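Local coordinates for protein putative polyketide synthase (Brevibacillus brevis, PDB 5HU7) that probably catalyses the dehydration of beta-hydroxyacyl intermediates, as the dehydratase domain of a trans-AT polyketide synthase built on the double hotdog fold, at residues P196-E201 / V207-L212. Residues are numbered along the deposited sequence; the frame is centred on the assembly and turned at random.
Sequences PSITME and VFHPSL
The imidazole of His209 reaches the backbone carbonyl of Pro196 and illustrates how one side chain can join two loops: NE2 makes the link between them, while ND1 is held by its own turn. From CB the chain runs with CG anti to the backbone N (chi1 -169°), which carries the ring across to 196-201. His209 ND1 turns back on its own segment and accepts from Ser211 N at 3.0 Å, a capping bond in the type I turn His209-Leu212 leading into helix 212-227. With ND1 used as acceptor, His209 NE2 is the donor, giving its hydrogen to Pro196 O at 2.7 Å with an N-H...O angle of 143°. His209 CE1, between the nitrogens, lies 3.7 Å from Pro196 CD. At the ring's tip the Ile198 CG1 methylene comes in obliquely, 3.1 Å from His209 NE2. Pro210 CD lies against one face of the His209 ring, offset toward its rim, and the Ile198 CD1 methyl touches Pro210 CG at 3.8 Å, an apolar contact. A leucine in place of His209 would probably leave Pro196 O and Ser211 N without these mates. On the domain surface, the contact links the loop between strand 188-193 and helix 200-203 to the approach to helix 212-227, while Phe208 packs on helix 52-65 and strand 241-249.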
ATOM      1  N   PRO A 196      11.000 -24.561 -14.281  1.00 97.54           N
ATOM      2  CA  PRO A 196      10.142 -25.310 -13.349  1.00100.99           C
ATOM      3  C   PRO A 196       8.719 -24.774 -13.248  1.00108.56           C
ATOM      4  O   PRO A 196       8.468 -23.608 -13.518  1.00105.90           O
ATOM      5  CB  PRO A 196      10.881 -25.212 -12.013  1.00101.65           C
ATOM      6  CG  PRO A 196      12.270 -24.861 -12.356  1.00103.05           C
ATOM      7  CD  PRO A 196      12.213 -24.058 -13.603  1.00 96.85           C
ATOM      8  N   SER A 197       7.790 -25.656 -12.881  1.00112.29           N
ATOM      9  CA  SER A 197       6.373 -25.326 -12.748  1.00115.06           C
ATOM     10  C   SER A 197       6.140 -24.321 -11.615  1.00119.78           C
ATOM     11  O   SER A 197       6.668 -24.483 -10.514  1.00118.73           O
ATOM     12  CB  SER A 197       5.555 -26.595 -12.495  1.00121.99           C
ATOM     13  OG  SER A 197       6.024 -27.299 -11.355  1.00131.81           O
ATOM     14  N   ILE A 198       5.383 -23.267 -11.919  1.00118.11           N
ATOM     15  CA  ILE A 198       5.006 -22.215 -10.981  1.00118.88           C
ATOM     16  C   ILE A 198       3.483 -22.118 -11.083  1.00126.88           C
ATOM     17  O   ILE A 198       2.940 -22.206 -12.192  1.00128.51           O
ATOM     18  CB  ILE A 198       5.736 -20.881 -11.344  1.00119.35           C
ATOM     19  CG1 ILE A 198       7.269 -21.023 -11.183  1.00118.10           C
ATOM     20  CG2 ILE A 198       5.231 -19.686 -10.535  1.00120.40           C
ATOM     21  CD1 ILE A 198       7.830 -21.282  -9.790  1.00124.19           C
ATOM     22  N   THR A 199       2.792 -21.970  -9.936  1.00124.15           N
ATOM     23  CA  THR A 199       1.328 -21.892  -9.892  1.00126.84           C
ATOM     24  C   THR A 199       0.793 -20.784 -10.820  1.00129.76           C
ATOM     25  O   THR A 199       1.450 -19.761 -10.988  1.00126.00           O
ATOM     26  CB  THR A 199       0.863 -21.765  -8.428  1.00135.41           C
ATOM     27  OG1 THR A 199       1.281 -22.933  -7.720  1.00135.14           O
ATOM     28  CG2 THR A 199      -0.640 -21.595  -8.293  1.00138.58           C
ATOM     29  N   MET A 200      -0.360 -21.035 -11.472  1.00129.51           N
ATOM     30  CA  MET A 200      -0.999 -20.097 -12.409  1.00129.37           C
ATOM     31  C   MET A 200      -1.225 -18.732 -11.749  1.00129.89           C
ATOM     32  O   MET A 200      -0.928 -17.712 -12.364  1.00126.50           O
ATOM     33  CB  MET A 200      -2.351 -20.666 -12.899  1.00136.53           C
ATOM     34  CG  MET A 200      -2.905 -19.986 -14.154  1.00141.26           C
ATOM     35  SD  MET A 200      -4.730 -20.047 -14.275  1.00151.19           S
ATOM     36  CE  MET A 200      -5.029 -21.811 -14.144  1.00151.59           C
ATOM     37  N   GLU A 201      -1.749 -18.723 -10.507  1.00127.40           N
ATOM     38  CA  GLU A 201      -2.013 -17.494  -9.750  1.00126.20           C
ATOM     39  C   GLU A 201      -0.723 -16.744  -9.363  1.00123.19           C
ATOM     40  O   GLU A 201      -0.719 -15.513  -9.378  1.00119.81           O
ATOM     41  CB  GLU A 201      -2.886 -17.803  -8.506  1.00130.96           C
ATOM     42  CG  GLU A 201      -3.244 -16.600  -7.635  1.00144.86           C
ATOM     43  CD  GLU A 201      -3.851 -15.408  -8.353  1.00167.82           C
ATOM     44  OE1 GLU A 201      -4.970 -15.554  -8.897  1.00166.59           O
ATOM     45  OE2 GLU A 201      -3.225 -14.321  -8.342  1.00154.49           O
ATOM     46  N   VAL A 207       6.690 -11.641 -14.328  1.00 76.75           N
ATOM     47  CA  VAL A 207       7.155 -11.503 -15.696  1.00 75.38           C
ATOM     48  C   VAL A 207       8.403 -12.416 -15.801  1.00 77.53           C
ATOM     49  O   VAL A 207       8.450 -13.305 -16.655  1.00 78.87           O
ATOM     50  CB  VAL A 207       7.429 -10.022 -16.083  1.00 78.99           C
ATOM     51  CG1 VAL A 207       8.260  -9.907 -17.362  1.00 77.80           C
ATOM     52  CG2 VAL A 207       6.110  -9.269 -16.239  1.00 80.28           C
ATOM     53  N   PHE A 208       9.377 -12.207 -14.872  1.00 69.64           N
ATOM     54  CA  PHE A 208      10.593 -12.997 -14.759  1.00 68.39           C
ATOM     55  C   PHE A 208      10.339 -14.182 -13.868  1.00 74.87           C
ATOM     56  O   PHE A 208       9.898 -14.011 -12.725  1.00 75.35           O
ATOM     57  CB  PHE A 208      11.726 -12.202 -14.130  1.00 68.13           C
ATOM     58  CG  PHE A 208      12.230 -11.049 -14.956  1.00 67.33           C
ATOM     59  CD1 PHE A 208      13.161 -11.251 -15.961  1.00 69.52           C
ATOM     60  CD2 PHE A 208      11.837  -9.754 -14.678  1.00 66.85           C
ATOM     61  CE1 PHE A 208      13.642 -10.187 -16.695  1.00 68.86           C
ATOM     62  CE2 PHE A 208      12.296  -8.691 -15.440  1.00 68.09           C
ATOM     63  CZ  PHE A 208      13.194  -8.914 -16.434  1.00 66.07           C
ATOM     64  N   HIS A 209      10.667 -15.383 -14.367  1.00 71.02           N
ATOM     65  CA  HIS A 209      10.480 -16.619 -13.650  1.00 71.43           C
ATOM     66  C   HIS A 209      11.547 -16.673 -12.542  1.00 78.55           C
ATOM     67  O   HIS A 209      12.681 -16.248 -12.781  1.00 75.40           O
ATOM     68  CB  HIS A 209      10.653 -17.788 -14.625  1.00 72.07           C
ATOM     69  CG  HIS A 209      10.240 -19.109 -14.089  1.00 75.67           C
ATOM     70  ND1 HIS A 209      11.082 -19.849 -13.276  1.00 76.92           N
ATOM     71  CD2 HIS A 209       9.083 -19.785 -14.254  1.00 77.92           C
ATOM     72  CE1 HIS A 209      10.386 -20.928 -12.934  1.00 77.61           C
ATOM     73  NE2 HIS A 209       9.225 -20.979 -13.587  1.00 78.98           N
ATOM     74  N   PRO A 210      11.238 -17.219 -11.336  1.00 79.35           N
ATOM     75  CA  PRO A 210      12.250 -17.253 -10.274  1.00 79.65           C
ATOM     76  C   PRO A 210      13.474 -18.138 -10.535  1.00 87.35           C
ATOM     77  O   PRO A 210      14.459 -18.001  -9.811  1.00 87.74           O
ATOM     78  CB  PRO A 210      11.448 -17.740  -9.057  1.00 82.74           C
ATOM     79  CG  PRO A 210      10.320 -18.466  -9.617  1.00 87.89           C
ATOM     80  CD  PRO A 210       9.947 -17.738 -10.844  1.00 82.24           C
ATOM     81  N   SER A 211      13.424 -19.039 -11.533  1.00 86.76           N
ATOM     82  CA  SER A 211      14.521 -19.962 -11.845  1.00 87.81           C
ATOM     83  C   SER A 211      15.293 -19.610 -13.116  1.00 92.13           C
ATOM     84  O   SER A 211      16.238 -20.320 -13.434  1.00 93.20           O
ATOM     85  CB  SER A 211      13.963 -21.370 -11.989  1.00 93.74           C
ATOM     86  OG  SER A 211      13.041 -21.672 -10.954  1.00104.42           O
ATOM     87  N   LEU A 212      14.912 -18.547 -13.832  1.00 88.01           N
ATOM     88  CA  LEU A 212      15.550 -18.135 -15.089  1.00 88.10           C
ATOM     89  C   LEU A 212      17.078 -17.894 -15.008  1.00 93.93           C
ATOM     90  O   LEU A 212      17.787 -18.189 -15.964  1.00 94.19           O
ATOM     91  CB  LEU A 212      14.833 -16.871 -15.614  1.00 87.02           C
ATOM     92  CG  LEU A 212      15.366 -16.264 -16.895  1.00 90.91           C
ATOM     93  CD1 LEU A 212      15.258 -17.249 -18.037  1.00 93.45           C
ATOM     94  CD2 LEU A 212      14.632 -14.977 -17.233  1.00 91.04           C
TER